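Local coordinates for D-alanyl-D-alanine carboxypeptidase (Streptococcus pneumoniae R6, PDB 1XP4), which probably removes the terminal D-alanine from peptidoglycan precursor peptides as a serine-type D-Ala-D-Ala carboxypeptidase, acting in cell wall biogenesis, at residues K44-Y49 and A174-N179; V37-I42 and V249-D254; V66-Y71 and E94-A99. One frame throughout, in Å; residues are numbered along the deposited sequence.

Contact 1. Residues K44-Y49 and A174-N179; sequences KLITVY and AIVARN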
ATOM      1  N   LYS A  44      -5.756   2.167   9.856  1.00 14.18           N
ATOM      2  CA  LYS A  44      -6.084   0.752   9.804  1.00 13.19           C
ATOM      3  C   LYS A  44      -5.259  -0.081   8.815  1.00 14.10           C
ATOM      4  O   LYS A  44      -5.340  -1.308   8.820  1.00 17.11           O
ATOM      5  CB  LYS A  44      -7.576   0.596   9.521  1.00 11.07           C
ATOM      6  CG  LYS A  44      -8.462   1.223  10.592  1.00 10.16           C
ATOM      7  CD  LYS A  44      -9.938   0.999  10.302  1.00 14.91           C
ATOM      8  CE  LYS A  44     -10.829   1.462  11.455  1.00 15.35           C
ATOM      9  NZ  LYS A  44     -10.859   2.943  11.610  1.00 12.38           N
ATOM     10  N   LEU A  45      -4.465   0.567   7.971  1.00 12.66           N
ATOM     11  CA  LEU A  45      -3.649  -0.175   7.028  1.00 12.02           C
ATOM     12  C   LEU A  45      -2.477  -0.775   7.781  1.00 15.35           C
ATOM     13  O   LEU A  45      -2.113  -1.944   7.587  1.00 16.49           O
ATOM     14  CB  LEU A  45      -3.133   0.734   5.918  1.00 11.68           C
ATOM     15  CG  LEU A  45      -4.182   1.320   4.970  1.00 12.50           C
ATOM     16  CD1 LEU A  45      -3.480   2.140   3.898  1.00  7.14           C
ATOM     17  CD2 LEU A  45      -5.009   0.196   4.341  1.00  8.70           C
ATOM     18  N   ILE A  46      -1.872   0.028   8.646  1.00 15.58           N
ATOM     19  CA  ILE A  46      -0.752  -0.471   9.417  1.00 14.58           C
ATOM     20  C   ILE A  46      -1.304  -1.616  10.260  1.00 15.68           C
ATOM     21  O   ILE A  46      -0.694  -2.677  10.362  1.00 16.52           O
ATOM     22  CB  ILE A  46      -0.172   0.620  10.330  1.00 14.01           C
ATOM     23  CG1 ILE A  46       0.026   1.918   9.537  1.00 12.07           C
ATOM     24  CG2 ILE A  46       1.167   0.155  10.887  1.00 11.76           C
ATOM     25  CD1 ILE A  46       0.345   3.123  10.399  1.00  6.54           C
ATOM     26  N   THR A  47      -2.484  -1.400  10.836  1.00 17.22           N
ATOM     27  CA  THR A  47      -3.150  -2.404  11.669  1.00 16.65           C
ATOM     28  C   THR A  47      -3.327  -3.721  10.930  1.00 16.64           C
ATOM     29  O   THR A  47      -2.922  -4.785  11.402  1.00 16.97           O
ATOM     30  CB  THR A  47      -4.548  -1.923  12.112  1.00 16.72           C
ATOM     31  OG1 THR A  47      -4.415  -0.774  12.962  1.00 19.18           O
ATOM     32  CG2 THR A  47      -5.277  -3.028  12.859  1.00 10.44           C
ATOM     33  N   VAL A  48      -3.941  -3.627   9.761  1.00 16.35           N
ATOM     34  CA  VAL A  48      -4.211  -4.777   8.917  1.00 18.09           C
ATOM     35  C   VAL A  48      -2.946  -5.526   8.482  1.00 19.57           C
ATOM     36  O   VAL A  48      -3.000  -6.731   8.204  1.00 19.54           O
ATOM     37  CB  VAL A  48      -5.044  -4.319   7.688  1.00 18.28           C
ATOM     38  CG1 VAL A  48      -4.852  -5.260   6.524  1.00 20.86           C
ATOM     39  CG2 VAL A  48      -6.521  -4.254   8.071  1.00 17.94           C
ATOM     40  N   TYR A  49      -1.809  -4.829   8.430  1.00 19.79           N
ATOM     41  CA  TYR A  49      -0.554  -5.471   8.040  1.00 16.52           C
ATOM     42  C   TYR A  49      -0.106  -6.434   9.123  1.00 16.34           C
ATOM     43  O   TYR A  49       0.421  -7.500   8.833  1.00 18.79           O
ATOM     44  CB  TYR A  49       0.561  -4.453   7.827  1.00 15.87           C
ATOM     45  CG  TYR A  49       1.805  -5.055   7.211  1.00 15.99           C
ATOM     46  CD1 TYR A  49       1.933  -5.165   5.824  1.00 18.33           C
ATOM     47  CD2 TYR A  49       2.851  -5.525   8.008  1.00 17.47           C
ATOM     48  CE1 TYR A  49       3.076  -5.721   5.240  1.00 19.16           C
ATOM     49  CE2 TYR A  49       4.002  -6.088   7.434  1.00 19.50           C
ATOM     50  CZ  TYR A  49       4.107  -6.179   6.048  1.00 19.93           C
ATOM     51  OH  TYR A  49       5.240  -6.702   5.463  1.00 18.77           O
ATOM     52  N   ALA A 174       2.378   6.182   1.695  1.00 11.33           N
ATOM     53  CA  ALA A 174       2.687   5.505   0.443  1.00  9.81           C
ATOM     54  C   ALA A 174       3.487   4.242   0.747  1.00  9.56           C
ATOM     55  O   ALA A 174       3.181   3.159   0.247  1.00 12.42           O
ATOM     56  CB  ALA A 174       3.494   6.423  -0.459  1.00  8.29           C
ATOM     57  N   ILE A 175       4.518   4.389   1.569  1.00  7.98           N
ATOM     58  CA  ILE A 175       5.352   3.257   1.942  1.00  7.80           C
ATOM     59  C   ILE A 175       4.468   2.156   2.545  1.00  8.86           C
ATOM     60  O   ILE A 175       4.498   1.010   2.101  1.00 10.43           O
ATOM     61  CB  ILE A 175       6.458   3.712   2.936  1.00  6.62           C
ATOM     62  CG1 ILE A 175       7.484   4.579   2.180  1.00  7.68           C
ATOM     63  CG2 ILE A 175       7.110   2.502   3.603  1.00  1.00           C
ATOM     64  CD1 ILE A 175       8.600   5.213   3.042  1.00  6.19           C
ATOM     65  N   VAL A 176       3.663   2.515   3.538  1.00  7.83           N
ATOM     66  CA  VAL A 176       2.758   1.566   4.176  1.00  8.48           C
ATOM     67  C   VAL A 176       1.877   0.854   3.145  1.00  9.64           C
ATOM     68  O   VAL A 176       1.835  -0.378   3.074  1.00 11.72           O
ATOM     69  CB  VAL A 176       1.845   2.287   5.192  1.00  8.74           C
ATOM     70  CG1 VAL A 176       0.756   1.334   5.698  1.00  5.80           C
ATOM     71  CG2 VAL A 176       2.693   2.822   6.351  1.00  4.32           C
ATOM     72  N   ALA A 177       1.163   1.631   2.347  1.00 10.15           N
ATOM     73  CA  ALA A 177       0.302   1.052   1.329  1.00 11.02           C
ATOM     74  C   ALA A 177       1.113   0.120   0.426  1.00 12.28           C
ATOM     75  O   ALA A 177       0.695  -1.004   0.140  1.00 13.10           O
ATOM     76  CB  ALA A 177      -0.349   2.159   0.507  1.00  9.78           C
ATOM     77  N   ARG A 178       2.283   0.573  -0.014  1.00 11.49           N
ATOM     78  CA  ARG A 178       3.092  -0.262  -0.889  1.00 11.58           C
ATOM     79  C   ARG A 178       3.497  -1.579  -0.234  1.00 13.02           C
ATOM     80  O   ARG A 178       3.313  -2.649  -0.820  1.00 14.03           O
ATOM     81  CB  ARG A 178       4.340   0.480  -1.349  1.00 11.31           C
ATOM     82  CG  ARG A 178       5.117  -0.283  -2.399  1.00 10.60           C
ATOM     83  CD  ARG A 178       6.462   0.369  -2.708  1.00 13.62           C
ATOM     84  NE  ARG A 178       7.216  -0.423  -3.678  1.00 14.11           N
ATOM     85  CZ  ARG A 178       8.476  -0.810  -3.506  1.00 12.98           C
ATOM     86  NH1 ARG A 178       9.135  -0.472  -2.408  1.00 14.36           N
ATOM     87  NH2 ARG A 178       9.065  -1.565  -4.419  1.00 13.78           N
ATOM     88  N   ASN A 179       4.046  -1.511   0.974  1.00 12.30           N
ATOM     89  CA  ASN A 179       4.467  -2.725   1.654  1.00 13.14           C
ATOM     90  C   ASN A 179       3.314  -3.698   1.850  1.00 15.25           C
ATOM     91  O   ASN A 179       3.483  -4.913   1.718  1.00 13.04           O
ATOM     92  CB  ASN A 179       5.098  -2.390   3.000  1.00 15.27           C
ATOM     93  CG  ASN A 179       6.390  -1.638   2.849  1.00 17.02           C
ATOM     94  OD1 ASN A 179       7.067  -1.772   1.835  1.00 16.06           O
ATOM     95  ND2 ASN A 179       6.751  -0.848   3.858  1.00 18.04           N
TER

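Contact 2. Residues V37-I42 and V249-D254; sequences VEIASI and VVLNAD. With SO4 (sulfate ion), chain E.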
ATOM      1  N   VAL A  37       1.087  14.364   9.289  1.00 14.17           N
ATOM      2  CA  VAL A  37      -0.211  14.972   9.561  1.00 11.58           C
ATOM      3  C   VAL A  37      -1.198  13.871   9.925  1.00 14.05           C
ATOM      4  O   VAL A  37      -0.918  12.688   9.712  1.00 14.26           O
ATOM      5  CB  VAL A  37      -0.757  15.734   8.323  1.00 10.26           C
ATOM      6  CG1 VAL A  37       0.153  16.902   7.975  1.00  9.87           C
ATOM      7  CG2 VAL A  37      -0.874  14.785   7.132  1.00  6.21           C
ATOM      8  N   GLU A  38      -2.342  14.263  10.481  1.00 13.49           N
ATOM      9  CA  GLU A  38      -3.387  13.317  10.864  1.00 13.72           C
ATOM     10  C   GLU A  38      -3.834  12.517   9.633  1.00 14.57           C
ATOM     11  O   GLU A  38      -3.996  13.081   8.547  1.00 15.28           O
ATOM     12  CB  GLU A  38      -4.590  14.067  11.442  1.00 14.82           C
ATOM     13  CG  GLU A  38      -4.380  14.757  12.786  1.00 18.51           C
ATOM     14  CD  GLU A  38      -3.443  15.955  12.732  1.00 20.30           C
ATOM     15  OE1 GLU A  38      -3.424  16.662  11.707  1.00 19.71           O
ATOM     16  OE2 GLU A  38      -2.736  16.206  13.731  1.00 22.82           O
ATOM     17  N   ILE A  39      -4.051  11.215   9.800  1.00 13.78           N
ATOM     18  CA  ILE A  39      -4.465  10.374   8.675  1.00 13.45           C
ATOM     19  C   ILE A  39      -5.751   9.603   8.949  1.00 13.40           C
ATOM     20  O   ILE A  39      -6.188   8.789   8.134  1.00 12.03           O
ATOM     21  CB  ILE A  39      -3.364   9.367   8.307  1.00 11.75           C
ATOM     22  CG1 ILE A  39      -2.999   8.533   9.537  1.00 10.58           C
ATOM     23  CG2 ILE A  39      -2.141  10.110   7.768  1.00  9.58           C
ATOM     24  CD1 ILE A  39      -2.041   7.407   9.253  1.00 10.53           C
ATOM     25  N   ALA A  40      -6.351   9.878  10.102  1.00 13.51           N
ATOM     26  CA  ALA A  40      -7.586   9.228  10.513  1.00 10.30           C
ATOM     27  C   ALA A  40      -7.526   7.736  10.226  1.00 11.80           C
ATOM     28  O   ALA A  40      -6.470   7.118  10.374  1.00 11.97           O
ATOM     29  CB  ALA A  40      -8.774   9.860   9.807  1.00  4.77           C
ATOM     30  N   SER A  41      -8.660   7.176   9.804  1.00 15.72           N
ATOM     31  CA  SER A  41      -8.804   5.744   9.513  1.00 16.76           C
ATOM     32  C   SER A  41      -7.815   5.116   8.545  1.00 15.46           C
ATOM     33  O   SER A  41      -7.825   3.899   8.371  1.00 17.03           O
ATOM     34  CB  SER A  41     -10.225   5.436   9.017  1.00 18.35           C
ATOM     35  OG  SER A  41     -11.146   5.345  10.089  1.00 18.22           O
ATOM     36  N   ILE A  42      -6.983   5.921   7.893  1.00 12.40           N
ATOM     37  CA  ILE A  42      -6.001   5.351   6.983  1.00  9.43           C
ATOM     38  C   ILE A  42      -5.083   4.513   7.866  1.00 10.11           C
ATOM     39  O   ILE A  42      -4.390   3.610   7.405  1.00 11.22           O
ATOM     40  CB  ILE A  42      -5.209   6.458   6.242  1.00  8.29           C
ATOM     41  CG1 ILE A  42      -6.124   7.139   5.216  1.00  8.22           C
ATOM     42  CG2 ILE A  42      -4.003   5.872   5.534  1.00  5.48           C
ATOM     43  CD1 ILE A  42      -5.449   8.247   4.425  1.00  7.20           C
ATOM     44  N   VAL A 249      -2.227   8.785  -2.465  1.00 16.86           N
ATOM     45  CA  VAL A 249      -2.529   9.245  -1.136  1.00 17.71           C
ATOM     46  C   VAL A 249      -2.932  10.711  -1.184  1.00 16.99           C
ATOM     47  O   VAL A 249      -2.175  11.591  -1.504  1.00 16.69           O
ATOM     48  CB  VAL A 249      -1.261   9.055  -0.329  1.00 19.49           C
ATOM     49  CG1 VAL A 249      -1.512   9.415   1.110  1.00 16.80           C
ATOM     50  CG2 VAL A 249      -0.800   7.604  -0.416  1.00 21.95           C
ATOM     51  N   VAL A 250      -4.226  10.974  -0.936  1.00 15.42           N
ATOM     52  CA  VAL A 250      -4.728  12.343  -0.873  1.00 15.46           C
ATOM     53  C   VAL A 250      -5.178  12.614   0.589  1.00 16.09           C
ATOM     54  O   VAL A 250      -6.191  12.107   1.024  1.00 17.99           O
ATOM     55  CB  VAL A 250      -5.953  12.414  -1.817  1.00 15.01           C
ATOM     56  CG1 VAL A 250      -6.900  13.562  -1.430  1.00 14.94           C
ATOM     57  CG2 VAL A 250      -5.576  12.585  -3.273  1.00 13.36           C
ATOM     58  N   LEU A 251      -4.416  13.431   1.382  1.00 14.82           N
ATOM     59  CA  LEU A 251      -4.905  13.660   2.773  1.00 15.44           C
ATOM     60  C   LEU A 251      -4.930  15.099   3.254  1.00 16.20           C
ATOM     61  O   LEU A 251      -4.314  15.445   4.253  1.00 18.49           O
ATOM     62  CB  LEU A 251      -4.082  12.933   3.838  1.00 11.63           C
ATOM     63  CG  LEU A 251      -2.901  12.125   3.353  1.00 10.56           C
ATOM     64  CD1 LEU A 251      -1.601  12.575   3.997  1.00 12.44           C
ATOM     65  CD2 LEU A 251      -3.058  10.676   3.757  1.00  9.67           C
ATOM     66  N   ASN A 252      -5.591  15.941   2.469  1.00 17.55           N
ATOM     67  CA  ASN A 252      -6.575  16.743   3.120  1.00 15.60           C
ATOM     68  C   ASN A 252      -7.352  17.507   2.073  1.00 13.08           C
ATOM     69  O   ASN A 252      -7.016  18.623   1.694  1.00 14.38           O
ATOM     70  CB  ASN A 252      -5.855  17.723   4.004  1.00 15.74           C
ATOM     71  CG  ASN A 252      -6.842  18.182   5.029  1.00 16.32           C
ATOM     72  OD1 ASN A 252      -6.482  18.504   6.174  1.00 16.22           O
ATOM     73  ND2 ASN A 252      -8.116  18.121   4.659  1.00 18.07           N
ATOM     74  N   ALA A 253      -8.388  16.830   1.488  1.00 12.72           N
ATOM     75  CA  ALA A 253      -8.946  17.294   0.256  1.00 11.87           C
ATOM     76  C   ALA A 253      -9.715  18.513   0.568  1.00 11.39           C
ATOM     77  O   ALA A 253     -10.357  18.591   1.587  1.00 11.77           O
ATOM     78  CB  ALA A 253      -9.869  16.239  -0.334  1.00 11.00           C
ATOM     79  N   ASP A 254      -9.622  19.489  -0.320  1.00 20.00           N
ATOM     80  CA  ASP A 254     -10.273  20.685   0.144  1.00 20.00           C
ATOM     81  C   ASP A 254     -11.726  20.417   0.149  1.00 20.00           C
ATOM     82  O   ASP A 254     -12.253  19.684  -0.682  1.00 20.00           O
ATOM     83  CB  ASP A 254      -9.967  21.881  -0.766  1.00 20.00           C
ATOM     84  CG  ASP A 254      -8.477  22.172  -0.766  1.00 20.00           C
ATOM     85  OD1 ASP A 254      -7.821  21.789   0.193  1.00 20.00           O
ATOM     86  OD2 ASP A 254      -7.979  22.666  -1.762  1.00 20.00           O
TER
HETATM   87  S   SO4 E 464     -14.152   6.913   7.162  1.00 54.95           S
HETATM   88  O1  SO4 E 464     -15.598   6.601   7.183  1.00 53.90           O
HETATM   89  O2  SO4 E 464     -13.411   5.776   6.589  1.00 52.93           O
HETATM   90  O3  SO4 E 464     -13.902   8.117   6.343  1.00 48.99           O
HETATM   91  O4  SO4 E 464     -13.699   7.138   8.550  1.00 54.13           O

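Contact 3. Residues V66-Y71 and E94-A99; sequences VDISDY and EELLEA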
ATOM      1  N   VAL A  66     -13.132 -14.359  17.505  1.00 16.23           N
ATOM      2  CA  VAL A  66     -12.522 -13.276  18.271  1.00 14.96           C
ATOM      3  C   VAL A  66     -13.550 -12.611  19.178  1.00 14.45           C
ATOM      4  O   VAL A  66     -14.571 -12.108  18.706  1.00 12.91           O
ATOM      5  CB  VAL A  66     -11.909 -12.188  17.346  1.00 14.57           C
ATOM      6  CG1 VAL A  66     -11.276 -11.092  18.182  1.00 13.09           C
ATOM      7  CG2 VAL A  66     -10.860 -12.797  16.439  1.00 17.31           C
ATOM      8  N   ASP A  67     -13.270 -12.625  20.481  1.00 13.22           N
ATOM      9  CA  ASP A  67     -14.145 -12.014  21.482  1.00 12.37           C
ATOM     10  C   ASP A  67     -14.097 -10.502  21.346  1.00 11.39           C
ATOM     11  O   ASP A  67     -13.105  -9.932  20.901  1.00 10.77           O
ATOM     12  CB  ASP A  67     -13.701 -12.418  22.897  1.00 13.64           C
ATOM     13  CG  ASP A  67     -14.417 -11.639  23.995  1.00 15.20           C
ATOM     14  OD1 ASP A  67     -15.643 -11.812  24.177  1.00 16.36           O
ATOM     15  OD2 ASP A  67     -13.743 -10.849  24.684  1.00 18.14           O
ATOM     16  N   ILE A  68     -15.178  -9.853  21.744  1.00 12.39           N
ATOM     17  CA  ILE A  68     -15.261  -8.411  21.659  1.00 12.29           C
ATOM     18  C   ILE A  68     -15.506  -7.829  23.049  1.00 11.26           C
ATOM     19  O   ILE A  68     -16.633  -7.737  23.502  1.00 14.29           O
ATOM     20  CB  ILE A  68     -16.351  -8.050  20.634  1.00 10.00           C
ATOM     21  CG1 ILE A  68     -15.856  -8.510  19.260  1.00 11.36           C
ATOM     22  CG2 ILE A  68     -16.634  -6.562  20.630  1.00 11.06           C
ATOM     23  CD1 ILE A  68     -16.844  -8.381  18.156  1.00 17.34           C
ATOM     24  N   SER A  69     -14.422  -7.446  23.717  1.00 12.58           N
ATOM     25  CA  SER A  69     -14.478  -6.910  25.080  1.00 15.03           C
ATOM     26  C   SER A  69     -15.283  -5.632  25.276  1.00 14.03           C
ATOM     27  O   SER A  69     -15.695  -4.984  24.314  1.00 12.64           O
ATOM     28  CB  SER A  69     -13.061  -6.699  25.630  1.00 13.38           C
ATOM     29  OG  SER A  69     -12.339  -5.765  24.853  1.00 11.29           O
ATOM     30  N   ASP A  70     -15.491  -5.285  26.543  1.00 13.46           N
ATOM     31  CA  ASP A  70     -16.255  -4.103  26.925  1.00 15.37           C
ATOM     32  C   ASP A  70     -15.892  -2.834  26.144  1.00 16.12           C
ATOM     33  O   ASP A  70     -16.758  -2.196  25.539  1.00 15.41           O
ATOM     34  CB  ASP A  70     -16.085  -3.832  28.421  1.00 17.00           C
ATOM     35  CG  ASP A  70     -16.460  -5.028  29.284  1.00 21.12           C
ATOM     36  OD1 ASP A  70     -17.314  -5.843  28.857  1.00 17.67           O
ATOM     37  OD2 ASP A  70     -15.906  -5.130  30.405  1.00 21.49           O
ATOM     38  N   TYR A  71     -14.614  -2.470  26.175  1.00 15.82           N
ATOM     39  CA  TYR A  71     -14.119  -1.283  25.487  1.00 15.65           C
ATOM     40  C   TYR A  71     -14.539  -1.204  24.015  1.00 15.62           C
ATOM     41  O   TYR A  71     -15.159  -0.226  23.599  1.00 15.28           O
ATOM     42  CB  TYR A  71     -12.591  -1.216  25.642  1.00 17.31           C
ATOM     43  CG  TYR A  71     -11.837  -0.362  24.639  1.00 19.48           C
ATOM     44  CD1 TYR A  71     -12.295   0.904  24.267  1.00 18.69           C
ATOM     45  CD2 TYR A  71     -10.625  -0.806  24.102  1.00 21.04           C
ATOM     46  CE1 TYR A  71     -11.563   1.706  23.384  1.00 21.09           C
ATOM     47  CE2 TYR A  71      -9.884  -0.016  23.223  1.00 21.49           C
ATOM     48  CZ  TYR A  71     -10.356   1.239  22.865  1.00 23.33           C
ATOM     49  OH  TYR A  71      -9.623   2.014  21.985  1.00 22.10           O
ATOM     50  N   GLU A  94     -11.677 -13.025   9.759  1.00 15.89           N
ATOM     51  CA  GLU A  94     -12.052 -12.614   8.417  1.00 17.82           C
ATOM     52  C   GLU A  94     -13.220 -11.639   8.485  1.00 18.16           C
ATOM     53  O   GLU A  94     -13.281 -10.672   7.727  1.00 21.32           O
ATOM     54  CB  GLU A  94     -12.438 -13.840   7.577  1.00 18.68           C
ATOM     55  CG  GLU A  94     -12.869 -13.525   6.144  1.00 23.82           C
ATOM     56  CD  GLU A  94     -13.125 -14.775   5.303  1.00 27.17           C
ATOM     57  OE1 GLU A  94     -13.974 -15.603   5.697  1.00 30.71           O
ATOM     58  OE2 GLU A  94     -12.480 -14.933   4.243  1.00 29.35           O
ATOM     59  N   GLU A  95     -14.147 -11.882   9.398  1.00 17.02           N
ATOM     60  CA  GLU A  95     -15.294 -11.002   9.515  1.00 18.85           C
ATOM     61  C   GLU A  95     -14.876  -9.602   9.950  1.00 18.25           C
ATOM     62  O   GLU A  95     -15.316  -8.605   9.370  1.00 16.46           O
ATOM     63  CB  GLU A  95     -16.314 -11.599  10.488  1.00 20.19           C
ATOM     64  CG  GLU A  95     -16.845 -12.942  10.016  1.00 22.21           C
ATOM     65  CD  GLU A  95     -18.029 -13.431  10.821  1.00 26.29           C
ATOM     66  OE1 GLU A  95     -17.869 -13.677  12.040  1.00 21.79           O
ATOM     67  OE2 GLU A  95     -19.125 -13.570  10.225  1.00 26.08           O
ATOM     68  N   LEU A  96     -14.017  -9.528  10.961  1.00 17.31           N
ATOM     69  CA  LEU A  96     -13.542  -8.237  11.445  1.00 17.26           C
ATOM     70  C   LEU A  96     -12.675  -7.560  10.389  1.00 17.71           C
ATOM     71  O   LEU A  96     -12.758  -6.349  10.178  1.00 18.53           O
ATOM     72  CB  LEU A  96     -12.751  -8.421  12.735  1.00 15.20           C
ATOM     73  CG  LEU A  96     -13.569  -8.988  13.892  1.00 13.45           C
ATOM     74  CD1 LEU A  96     -12.660  -9.218  15.086  1.00 13.44           C
ATOM     75  CD2 LEU A  96     -14.702  -8.025  14.240  1.00 15.20           C
ATOM     76  N   LEU A  97     -11.846  -8.350   9.722  1.00 17.59           N
ATOM     77  CA  LEU A  97     -10.982  -7.829   8.679  1.00 20.33           C
ATOM     78  C   LEU A  97     -11.835  -7.163   7.603  1.00 20.74           C
ATOM     79  O   LEU A  97     -11.534  -6.064   7.137  1.00 22.65           O
ATOM     80  CB  LEU A  97     -10.182  -8.965   8.056  1.00 20.79           C
ATOM     81  CG  LEU A  97      -8.667  -8.805   8.040  1.00 22.23           C
ATOM     82  CD1 LEU A  97      -8.066 -10.016   7.339  1.00 22.94           C
ATOM     83  CD2 LEU A  97      -8.282  -7.516   7.336  1.00 23.62           C
ATOM     84  N   GLU A  98     -12.900  -7.843   7.210  1.00 19.69           N
ATOM     85  CA  GLU A  98     -13.791  -7.320   6.194  1.00 20.20           C
ATOM     86  C   GLU A  98     -14.458  -6.058   6.744  1.00 19.46           C
ATOM     87  O   GLU A  98     -14.524  -5.039   6.060  1.00 20.86           O
ATOM     88  CB  GLU A  98     -14.841  -8.378   5.832  1.00 22.59           C
ATOM     89  CG  GLU A  98     -15.419  -8.251   4.429  1.00 22.11           C
ATOM     90  CD  GLU A  98     -15.254  -9.525   3.612  1.00 23.85           C
ATOM     91  OE1 GLU A  98     -14.127 -10.061   3.557  1.00 24.28           O
ATOM     92  OE2 GLU A  98     -16.247  -9.990   3.015  1.00 25.28           O
ATOM     93  N   ALA A  99     -14.935  -6.125   7.986  1.00 17.48           N
ATOM     94  CA  ALA A  99     -15.587  -4.981   8.620  1.00 15.18           C
ATOM     95  C   ALA A  99     -14.628  -3.790   8.748  1.00 15.98           C
ATOM     96  O   ALA A  99     -15.027  -2.636   8.565  1.00 17.07           O
ATOM     97  CB  ALA A  99     -16.118  -5.376   9.985  1.00  9.43           C
TER

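Contact 1. Residues K44-Y49 and A174-N179
Val176, on helix 170-183, puts one methyl against two residues of helix 44-57. Its CG1 lies 3.9 Å from Leu45 CB and 4.0 Å from Ile46 CG1, so the methyl meets the CB of the leucine and the inner carbon of the isoleucine's longer branch, short of either end. The torsion explains the reach: with CG1 anti to the backbone N (chi1 171°), that branch extends toward the facing helix. Ile46 and Val176 meet at about a right angle, and CG1 alone of Val176 comes within 4.2 Å of Leu45 and Ile46. Leu131 of helix 120-133 also packs on Val176.

Ala177 CA is 7.0 Å from Leu45 CA, and Ile46 and Val176 are closer still (CA to CA 6.6 Å); Leu223 of strand 220-228 touches both Leu45 and Ala177. At Asn179 the partner is aromatic. The Tyr49 ring presents its edge, CE1 being 3.6 Å from Asn179 O, and this oxygen lies near the ring plane. Tyr49 throws its ring out opposite its own amide nitrogen (chi1 -171°), toward the second helix. Trp134 and Tyr184 pack edge-to-face with the same ring.

Over these segments the axes approach to 9.7 Å at 34°, running in broadly the same direction. No hydrogen bond joins them; the contact is apolar packing plus a ring edge beside a carbonyl oxygen. Lys44, the predicted proton acceptor of this S11 peptidase, runs away from Val176, its NZ bonded to Ser41 OG and Asn106 OD1. Leu45 bridges the two regions, packing on Val176 and also on Lys224, the predicted substrate-binding residue, which is consistent with an apolar base beneath the predicted site.

Contact 2. Residues V37-I42 and V249-D254
Leu251, on strand 244-253, the middle strand of the five-stranded antiparallel sheet of the S11 peptidase domain (beta-lactamase clan), is the side chain that meets Val37, Ile39 and Ile42. Its two methyls divide the work. CD1 faces Val37 CG2 at 3.9 Å, the two side chains inclined to one another, and CD2 serves both isoleucines. Against Ile39 the leucine lies alongside, pointing the same way, with CD2 at 4.2 Å from Ile39 CG2. Ile42 instead reaches across at a slant from the short 3-10 turn, and the end of its extended chain, CD1, comes to 3.5 Å from Leu251 CD2.

The torsion of Ile39 accounts for which branch is used. CG1 sits between the backbone N and the carbonyl carbon (chi1 56°), leading the longer arm away from the strand and leaving CG2 to make the touch. The contact is wholly apolar across the segments, where no hydrogen bond is found, and Leu251 provides nearly all of the buried surface on its side. Ser234 of the adjoining strand 234-241 and Ala170 of helix 170-183 also touch Leu251, which places the contact where sheet and helices join.

The turn that carries Ile42 also carries Ser41, the predicted acyl-ester nucleophile of the SxxK motif, and is closed by a bond from Ile42 N to Ile39 O of 3.0 Å. Ser41 makes no contact with 249-254; its OG is hydrogen-bonded with Lys44 NZ and Ser104 OG. The hydrophobic side of the turn thus rests on the sheet while its serine faces the presumed catalytic cleft. There a sulfate ion, probably from the crystallisation liquor, is held by Thr225 OG1 and Thr227 OG1, and Ser41 OG lies 3.5 Å from the sulfate O4, a weak and unsettled interaction.

Contact 3. Residues V66-Y71 and E94-A99
A two-stranded antiparallel sheet, 65-67 with 90-92, leads directly into helix 93-103, and this contact lets its first strand and the following loop pack on that helix. The nearest CA atoms, those of Val66 and Leu96, are 8.5 Å apart. Leu96 carries the helical side alone. Its CD1 approaches Val66 at its CB and CG1, 3.8 Å from Val66 CB and 3.9 Å from Val66 CG1, so the methyl rests against the branch point and one arm of the valine. The two side chains meet at an oblique angle. In Val66 the CG1 arm lies across the CA-CB bond from the amide nitrogen (chi1 -179°), which turns it into the path of the leucine.

The other methyl, CD2, looks to the loop and lies 4.5 Å from Ile68 CD1, a looser touch. Within the helical part of this S11 peptidase domain, the antiparallel strand pair is tied by backbone bonds between Val66 and Tyr91, and Ile68 bonds similarly to Arg89. No hydrogen bond crosses between 66-71 and 94-99. Tyr91 also touches Leu96 and Ile68, while Ala111 and Leu112 of helix 106-117 cover Leu96 further.

All three contacts belong to the S11 peptidase family region and are nested along the chain: contact 3 falls inside the loop closed by contact 1, which falls inside that closed by contact 2. Their centres are about 14 Å (1 to 2), 19 Å (1 to 3) and 25 Å (2 to 3) apart. Helix 44-57 reaches helix 93-103 through Val48 CG2, 3.8 Å from Leu97 CD2. Contacts 1 and 2 touch by packing, Ala174 N being 4.1 Å from Val249 CG2. Because 37-42 packs on strand 244-253, and helix 44-57 starts just after Ser41 and packs on helix 170-183, the predicted active-site residues Ser41 and Lys44 lie where sheet meets helices, with contact 3 farther out.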